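Local coordinates for protein WZI (Escherichia coli, PDB 2YNK) that is an outer-membrane beta-barrel lectin that binds carbohydrate and underpins the assembly of the group 1 capsule, at residues Pro149-Pro154 and Arg162-Arg167; Glu328-Arg333 and Leu359-Gly364. All coordinates share one frame; numbering follows the deposited sequence.

Interaction 1 (Pro149-Pro154 and Arg162-Arg167)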
ATOM      1  N   PRO A 149       1.893  -0.300   8.679  1.00 44.78           N
ATOM      2  CA  PRO A 149       1.786  -0.841   7.328  1.00 45.32           C
ATOM      3  C   PRO A 149       2.669  -0.100   6.333  1.00 48.15           C
ATOM      4  O   PRO A 149       2.934   1.117   6.499  1.00 49.99           O
ATOM      5  CB  PRO A 149       0.308  -0.630   6.978  1.00 44.14           C
ATOM      6  CG  PRO A 149      -0.117   0.516   7.818  1.00 43.48           C
ATOM      7  CD  PRO A 149       0.649   0.367   9.099  1.00 44.40           C
ATOM      8  N   GLN A 150       3.098  -0.832   5.304  1.00 48.34           N
ATOM      9  CA  GLN A 150       3.896  -0.260   4.217  1.00 48.88           C
ATOM     10  C   GLN A 150       3.196  -0.440   2.878  1.00 47.52           C
ATOM     11  O   GLN A 150       2.176  -1.154   2.775  1.00 45.81           O
ATOM     12  CB  GLN A 150       5.265  -0.939   4.146  1.00 50.22           C
ATOM     13  CG  GLN A 150       6.188  -0.661   5.318  1.00 50.73           C
ATOM     14  CD  GLN A 150       7.161  -1.802   5.562  1.00 52.05           C
ATOM     15  OE1 GLN A 150       6.758  -2.933   5.877  1.00 51.85           O
ATOM     16  NE2 GLN A 150       8.450  -1.510   5.435  1.00 53.03           N
ATOM     17  N   TRP A 151       3.751   0.223   1.863  1.00 43.96           N
ATOM     18  CA  TRP A 151       3.436  -0.084   0.475  1.00 43.41           C
ATOM     19  C   TRP A 151       4.642   0.132  -0.360  1.00 43.40           C
ATOM     20  O   TRP A 151       5.190   1.238  -0.380  1.00 44.20           O
ATOM     21  CB  TRP A 151       2.310   0.780  -0.033  1.00 42.80           C
ATOM     22  CG  TRP A 151       1.796   0.401  -1.395  1.00 43.12           C
ATOM     23  CD1 TRP A 151       2.260   0.835  -2.630  1.00 44.55           C
ATOM     24  CD2 TRP A 151       0.671  -0.483  -1.701  1.00 44.13           C
ATOM     25  NE1 TRP A 151       1.519   0.295  -3.651  1.00 44.77           N
ATOM     26  CE2 TRP A 151       0.549  -0.508  -3.157  1.00 44.29           C
ATOM     27  CE3 TRP A 151      -0.217  -1.230  -0.940  1.00 45.17           C
ATOM     28  CZ2 TRP A 151      -0.428  -1.253  -3.796  1.00 44.12           C
ATOM     29  CZ3 TRP A 151      -1.203  -1.970  -1.598  1.00 44.07           C
ATOM     30  CH2 TRP A 151      -1.304  -1.974  -2.988  1.00 43.94           C
ATOM     31  N   TRP A 152       5.074  -0.918  -1.057  1.00 42.58           N
ATOM     32  CA  TRP A 152       6.270  -0.849  -1.902  1.00 42.02           C
ATOM     33  C   TRP A 152       5.950  -0.972  -3.373  1.00 43.17           C
ATOM     34  O   TRP A 152       5.740  -2.079  -3.892  1.00 41.30           O
ATOM     35  CB  TRP A 152       7.262  -1.916  -1.479  1.00 40.23           C
ATOM     36  CG  TRP A 152       8.024  -1.560  -0.232  1.00 39.43           C
ATOM     37  CD1 TRP A 152       7.778  -0.521   0.663  1.00 39.42           C
ATOM     38  CD2 TRP A 152       9.172  -2.268   0.324  1.00 39.10           C
ATOM     39  NE1 TRP A 152       8.683  -0.537   1.688  1.00 38.71           N
ATOM     40  CE2 TRP A 152       9.550  -1.547   1.537  1.00 38.82           C
ATOM     41  CE3 TRP A 152       9.896  -3.386  -0.047  1.00 39.98           C
ATOM     42  CZ2 TRP A 152      10.612  -1.938   2.313  1.00 40.20           C
ATOM     43  CZ3 TRP A 152      10.971  -3.773   0.741  1.00 40.33           C
ATOM     44  CH2 TRP A 152      11.319  -3.068   1.895  1.00 41.42           C
ATOM     45  N   GLY A 153       5.909   0.178  -4.054  1.00 42.50           N
ATOM     46  CA  GLY A 153       5.780   0.210  -5.502  1.00 42.21           C
ATOM     47  C   GLY A 153       4.658   1.086  -6.005  1.00 42.24           C
ATOM     48  O   GLY A 153       3.883   1.619  -5.222  1.00 42.39           O
ATOM     49  N   PRO A 154       4.553   1.223  -7.332  1.00 43.34           N
ATOM     50  CA  PRO A 154       3.649   2.172  -7.958  1.00 44.82           C
ATOM     51  C   PRO A 154       2.256   1.634  -8.237  1.00 45.27           C
ATOM     52  O   PRO A 154       1.404   2.371  -8.742  1.00 47.58           O
ATOM     53  CB  PRO A 154       4.353   2.477  -9.274  1.00 45.70           C
ATOM     54  CG  PRO A 154       5.023   1.192  -9.619  1.00 45.90           C
ATOM     55  CD  PRO A 154       5.355   0.497  -8.332  1.00 44.36           C
ATOM     56  N   ARG A 162       5.799  -6.061  -0.938  1.00 46.44           N
ATOM     57  CA  ARG A 162       5.325  -5.669   0.379  1.00 45.79           C
ATOM     58  C   ARG A 162       4.121  -4.762   0.247  1.00 46.20           C
ATOM     59  O   ARG A 162       4.245  -3.569  -0.050  1.00 46.91           O
ATOM     60  CB  ARG A 162       6.417  -4.991   1.207  1.00 46.41           C
ATOM     61  CG  ARG A 162       7.363  -5.965   1.908  1.00 46.78           C
ATOM     62  CD  ARG A 162       6.698  -6.787   3.017  1.00 46.40           C
ATOM     63  NE  ARG A 162       6.169  -5.940   4.088  1.00 45.13           N
ATOM     64  CZ  ARG A 162       4.887  -5.619   4.252  1.00 46.78           C
ATOM     65  NH1 ARG A 162       3.932  -6.087   3.439  1.00 47.02           N
ATOM     66  NH2 ARG A 162       4.551  -4.810   5.251  1.00 47.59           N
ATOM     67  N   GLY A 163       2.953  -5.353   0.477  1.00 44.72           N
ATOM     68  CA  GLY A 163       1.708  -4.637   0.433  1.00 42.84           C
ATOM     69  C   GLY A 163       1.024  -4.552   1.781  1.00 42.63           C
ATOM     70  O   GLY A 163       1.662  -4.529   2.834  1.00 41.16           O
ATOM     71  N   ASP A 164      -0.298  -4.613   1.702  1.00 42.75           N
ATOM     72  CA  ASP A 164      -1.225  -4.008   2.629  1.00 41.02           C
ATOM     73  C   ASP A 164      -2.311  -4.961   3.074  1.00 41.11           C
ATOM     74  O   ASP A 164      -3.188  -4.560   3.834  1.00 38.41           O
ATOM     75  CB  ASP A 164      -1.944  -2.947   1.805  1.00 43.78           C
ATOM     76  CG  ASP A 164      -2.304  -1.746   2.578  1.00 44.35           C
ATOM     77  OD1 ASP A 164      -1.644  -1.461   3.596  1.00 45.17           O
ATOM     78  OD2 ASP A 164      -3.237  -1.067   2.128  1.00 45.93           O
ATOM     79  N   ALA A 165      -2.258  -6.206   2.577  1.00 41.29           N
ATOM     80  CA  ALA A 165      -3.396  -7.114   2.530  1.00 42.09           C
ATOM     81  C   ALA A 165      -3.257  -8.190   3.596  1.00 44.33           C
ATOM     82  O   ALA A 165      -3.262  -9.393   3.300  1.00 45.81           O
ATOM     83  CB  ALA A 165      -3.464  -7.745   1.146  1.00 42.57           C
HETATM   84  N   MSE A 166      -3.124  -7.743   4.838  1.00 45.08           N
HETATM   85  CA  MSE A 166      -2.524  -8.541   5.908  1.00 47.48           C
HETATM   86  C   MSE A 166      -2.350  -7.623   7.078  1.00 48.42           C
HETATM   87  O   MSE A 166      -2.347  -6.405   6.922  1.00 47.16           O
HETATM   88  CB  MSE A 166      -1.134  -9.002   5.476  1.00 48.41           C
HETATM   89  CG  MSE A 166      -0.516  -7.858   4.649  1.00 48.54           C
HETATM   90 SE   MSE A 166       1.279  -7.466   5.270  1.00 50.73          SE
HETATM   91  CE  MSE A 166       0.794  -6.095   6.602  1.00 55.62           C
ATOM     92  N   ARG A 167      -2.182  -8.186   8.265  1.00 49.35           N
ATOM     93  CA  ARG A 167      -2.081  -7.366   9.456  1.00 48.06           C
ATOM     94  C   ARG A 167      -0.664  -6.848   9.549  1.00 48.16           C
ATOM     95  O   ARG A 167       0.281  -7.623   9.364  1.00 49.48           O
ATOM     96  CB  ARG A 167      -2.462  -8.157  10.706  1.00 46.82           C
ATOM     97  CG  ARG A 167      -3.862  -8.718  10.613  1.00 48.32           C
ATOM     98  CD  ARG A 167      -4.286  -9.434  11.881  1.00 50.19           C
ATOM     99  NE  ARG A 167      -5.262  -8.633  12.596  1.00 50.37           N
ATOM    100  CZ  ARG A 167      -6.566  -8.855  12.613  1.00 52.80           C
ATOM    101  NH1 ARG A 167      -7.104  -9.893  11.992  1.00 54.30           N
ATOM    102  NH2 ARG A 167      -7.344  -8.035  13.288  1.00 55.71           N
TER
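W152 and R162 lie side by side where the chain doubles back on itself: the touching parts of P149-P154 and R162-R167 run 133° apart, and a single backbone hydrogen bond, W152 N to R162 O (3.0 Å), ties them. Next to this bond, R162 CB lies over one face of the W152 indole, offset toward its rim and 4.0 Å from W152 CD2. With CG beside its own backbone N (chi1 -82°) and two further bends, the R162 chain curls back, so that NH1 donates to G163 O (2.8 Å) while NH2 reaches Q150 OE1 (3.0 Å). Amide and guanidinium meet at a steep 68°, and the acceptor lies tilted from the guanidinium plane. Q196 OE1 accepts from both Q150 NE2 and W152 NE1, and S198 OG is a second partner of Q150 NE2. Beyond G163, D164 brings CB to the edge of the W151 ring, 3.6 Å from CZ3, its carboxylate at right angles to the indole. D164 OD2 is held by G87 N, and F86 stacks edge-to-face with W151. W152 and R162 also touch I233 of strand 226-236, and strand 151-152 pairs with strand 29-30 of the N-terminal region. This is the packing of a long connection between barrel strands, folded into the interior of a closed outer-membrane beta-barrel near the middle of the molecule.

Interaction 2 (Glu328-Arg333 and Leu359-Gly364)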
ATOM      1  N   GLU A 328      -4.699  -1.836 -14.718  1.00 52.70           N
ATOM      2  CA  GLU A 328      -3.563  -2.509 -14.105  1.00 52.29           C
ATOM      3  C   GLU A 328      -3.646  -4.039 -14.258  1.00 53.57           C
ATOM      4  O   GLU A 328      -4.701  -4.633 -14.021  1.00 55.28           O
ATOM      5  CB  GLU A 328      -3.500  -2.107 -12.625  1.00 50.86           C
ATOM      6  CG  GLU A 328      -2.197  -2.466 -11.924  1.00 50.64           C
ATOM      7  CD  GLU A 328      -2.060  -1.837 -10.549  1.00 50.56           C
ATOM      8  OE1 GLU A 328      -2.426  -0.653 -10.385  1.00 50.38           O
ATOM      9  OE2 GLU A 328      -1.569  -2.520  -9.621  1.00 52.00           O
ATOM     10  N   ALA A 329      -2.533  -4.665 -14.653  1.00 52.77           N
ATOM     11  CA  ALA A 329      -2.466  -6.125 -14.838  1.00 52.56           C
ATOM     12  C   ALA A 329      -1.409  -6.750 -13.930  1.00 50.70           C
ATOM     13  O   ALA A 329      -0.308  -6.219 -13.826  1.00 50.99           O
ATOM     14  CB  ALA A 329      -2.180  -6.468 -16.292  1.00 51.97           C
ATOM     15  N   HIS A 330      -1.752  -7.854 -13.261  1.00 49.71           N
ATOM     16  CA  HIS A 330      -0.812  -8.580 -12.399  1.00 50.03           C
ATOM     17  C   HIS A 330      -0.655 -10.001 -12.853  1.00 51.53           C
ATOM     18  O   HIS A 330      -1.590 -10.596 -13.376  1.00 51.48           O
ATOM     19  CB  HIS A 330      -1.324  -8.636 -10.968  1.00 50.12           C
ATOM     20  CG  HIS A 330      -1.390  -7.303 -10.266  1.00 51.22           C
ATOM     21  ND1 HIS A 330      -1.512  -7.211  -8.938  1.00 51.88           N
ATOM     22  CD2 HIS A 330      -1.339  -5.992 -10.746  1.00 51.12           C
ATOM     23  CE1 HIS A 330      -1.553  -5.918  -8.580  1.00 52.05           C
ATOM     24  NE2 HIS A 330      -1.447  -5.176  -9.689  1.00 51.10           N
ATOM     25  N   ASP A 331       0.523 -10.572 -12.628  1.00 53.12           N
ATOM     26  CA  ASP A 331       0.724 -12.013 -12.794  1.00 55.82           C
ATOM     27  C   ASP A 331       1.663 -12.531 -11.710  1.00 55.57           C
ATOM     28  O   ASP A 331       2.864 -12.262 -11.732  1.00 54.51           O
ATOM     29  CB  ASP A 331       1.277 -12.336 -14.190  1.00 59.56           C
ATOM     30  CG  ASP A 331       1.300 -13.837 -14.481  1.00 62.98           C
ATOM     31  OD1 ASP A 331       1.923 -14.577 -13.692  1.00 66.80           O
ATOM     32  OD2 ASP A 331       0.708 -14.277 -15.499  1.00 63.31           O
ATOM     33  N   THR A 332       1.108 -13.279 -10.759  1.00 56.99           N
ATOM     34  CA  THR A 332       1.891 -13.806  -9.643  1.00 56.98           C
ATOM     35  C   THR A 332       2.204 -15.301  -9.791  1.00 58.83           C
ATOM     36  O   THR A 332       2.515 -15.986  -8.812  1.00 57.55           O
ATOM     37  CB  THR A 332       1.213 -13.506  -8.295  1.00 55.08           C
ATOM     38  OG1 THR A 332      -0.073 -14.137  -8.255  1.00 55.81           O
ATOM     39  CG2 THR A 332       1.062 -11.997  -8.115  1.00 52.17           C
ATOM     40  N   ARG A 333       2.141 -15.803 -11.018  1.00 60.61           N
ATOM     41  CA  ARG A 333       2.762 -17.083 -11.333  1.00 64.74           C
ATOM     42  C   ARG A 333       4.269 -16.875 -11.472  1.00 64.30           C
ATOM     43  O   ARG A 333       4.755 -15.743 -11.412  1.00 63.06           O
ATOM     44  CB  ARG A 333       2.194 -17.655 -12.634  1.00 68.94           C
ATOM     45  CG  ARG A 333       0.704 -17.953 -12.584  1.00 71.89           C
ATOM     46  CD  ARG A 333       0.185 -18.429 -13.927  1.00 74.03           C
ATOM     47  NE  ARG A 333       0.120 -17.335 -14.890  1.00 74.78           N
ATOM     48  CZ  ARG A 333      -0.203 -17.484 -16.171  1.00 76.75           C
ATOM     49  NH1 ARG A 333      -0.499 -18.684 -16.665  1.00 78.44           N
ATOM     50  NH2 ARG A 333      -0.230 -16.421 -16.964  1.00 76.71           N
ATOM     51  N   LEU A 359       1.734 -11.145   2.380  1.00 42.76           N
ATOM     52  CA  LEU A 359       2.582  -9.990   2.587  1.00 44.39           C
ATOM     53  C   LEU A 359       2.872  -9.281   1.247  1.00 46.29           C
ATOM     54  O   LEU A 359       3.374  -8.161   1.219  1.00 45.51           O
ATOM     55  CB  LEU A 359       3.911 -10.421   3.224  1.00 44.98           C
ATOM     56  CG  LEU A 359       4.053 -10.409   4.743  1.00 45.09           C
ATOM     57  CD1 LEU A 359       3.116 -11.412   5.391  1.00 46.81           C
ATOM     58  CD2 LEU A 359       5.498 -10.704   5.114  1.00 44.55           C
ATOM     59  N   GLY A 360       2.582  -9.965   0.146  1.00 47.55           N
ATOM     60  CA  GLY A 360       2.756  -9.410  -1.180  1.00 47.04           C
ATOM     61  C   GLY A 360       1.416  -8.996  -1.720  1.00 46.75           C
ATOM     62  O   GLY A 360       0.689  -8.270  -1.057  1.00 50.99           O
ATOM     63  N   ASP A 361       1.084  -9.465  -2.918  1.00 46.98           N
ATOM     64  CA  ASP A 361      -0.124  -9.024  -3.615  1.00 48.83           C
ATOM     65  C   ASP A 361      -1.396  -9.594  -2.985  1.00 47.61           C
ATOM     66  O   ASP A 361      -1.413 -10.728  -2.524  1.00 48.22           O
ATOM     67  CB  ASP A 361      -0.046  -9.428  -5.096  1.00 50.63           C
ATOM     68  CG  ASP A 361      -1.019  -8.650  -5.980  1.00 52.63           C
ATOM     69  OD1 ASP A 361      -1.782  -7.780  -5.477  1.00 53.83           O
ATOM     70  OD2 ASP A 361      -1.009  -8.922  -7.199  1.00 52.86           O
ATOM     71  N   ALA A 362      -2.471  -8.810  -3.010  1.00 48.20           N
ATOM     72  CA  ALA A 362      -3.733  -9.188  -2.353  1.00 48.22           C
ATOM     73  C   ALA A 362      -4.261 -10.593  -2.743  1.00 48.76           C
ATOM     74  O   ALA A 362      -4.897 -11.257  -1.933  1.00 46.51           O
ATOM     75  CB  ALA A 362      -4.797  -8.123  -2.603  1.00 44.20           C
HETATM   76  N   MSE A 363      -3.993 -11.011  -3.978  1.00 51.58           N
HETATM   77  CA  MSE A 363      -4.415 -12.315  -4.522  1.00 54.07           C
HETATM   78  C   MSE A 363      -3.767 -13.530  -3.912  1.00 55.63           C
HETATM   79  O   MSE A 363      -4.395 -14.580  -3.766  1.00 54.72           O
HETATM   80  CB  MSE A 363      -3.934 -12.412  -5.967  1.00 55.86           C
HETATM   81  CG  MSE A 363      -4.998 -12.015  -6.955  1.00 58.66           C
HETATM   82 SE   MSE A 363      -4.251 -12.094  -8.775  1.00 67.41          SE
HETATM   83  CE  MSE A 363      -2.365 -11.566  -8.532  1.00 63.18           C
ATOM     84  N   GLY A 364      -2.483 -13.406  -3.597  1.00 56.05           N
ATOM     85  CA  GLY A 364      -1.657 -14.558  -3.282  1.00 55.34           C
ATOM     86  C   GLY A 364      -0.898 -14.938  -4.529  1.00 55.58           C
ATOM     87  O   GLY A 364      -0.858 -14.181  -5.496  1.00 55.80           O
TER
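H330 faces D361 across the contact and donates from ND1 to OD2 (2.5 Å, a length not to be taken literally at this resolution), with the ring and carboxylate planes 47° apart. The D361 carboxylate gets there because its CG stands anti to the backbone N (chi1 -162°). At the other end of the imidazole, NE2 gives an almost straight bond (173°) to the anti side of E328 OE2, 2.7 Å away, in the plane of the ring. With a carboxylate oxygen at each ring nitrogen, the histidine may well be protonated, though the ND1 length is doubtful. Y156 N and Y290 OH hold E328 OE1. E328 and H330 are alternate residues of barrel strand 322-331, and T332 follows directly after its end. H330 and T332 point toward the type I turn D361-G364, in the loop leading into neighbouring strand 368-377; E328 reaches the contact only through H330. The methyl CE of selenomethionine M363 closes the packed side, 3.5 Å from T332 CG2 and 4.0 Å from H330 CB. T332 OG1 accepts from G367 N and lies 2.9 Å from G364 O, a pairing that is not settled. The side turned from the loop is looser: A329 is exposed and R333 partly so. D331, itself buried, points away from 359-364 and forms a salt bridge with R333, gripped side-on by NE and NH2.

Interaction 1 closes before interaction 2 opens along the chain, yet their centres are only 12 Å apart and they touch. L359 O probably accepts from both G163 N (2.9 Å) and R162 NH1 (3.1 Å), and A165 packs on A362. Interaction 1 lies within the connection between barrel strands 141-145 and 170-176, which includes the short strand 151-152; interaction 2 joins the end of strand 322-331 to the loop before its neighbour, 368-377. A second tie comes from Y156 and E157, which lie between the two segments of interaction 1 and whose backbone nitrogens bond to E328. Two connections from distant parts of the 18-stranded barrel thus meet inside it and are bound to its wall.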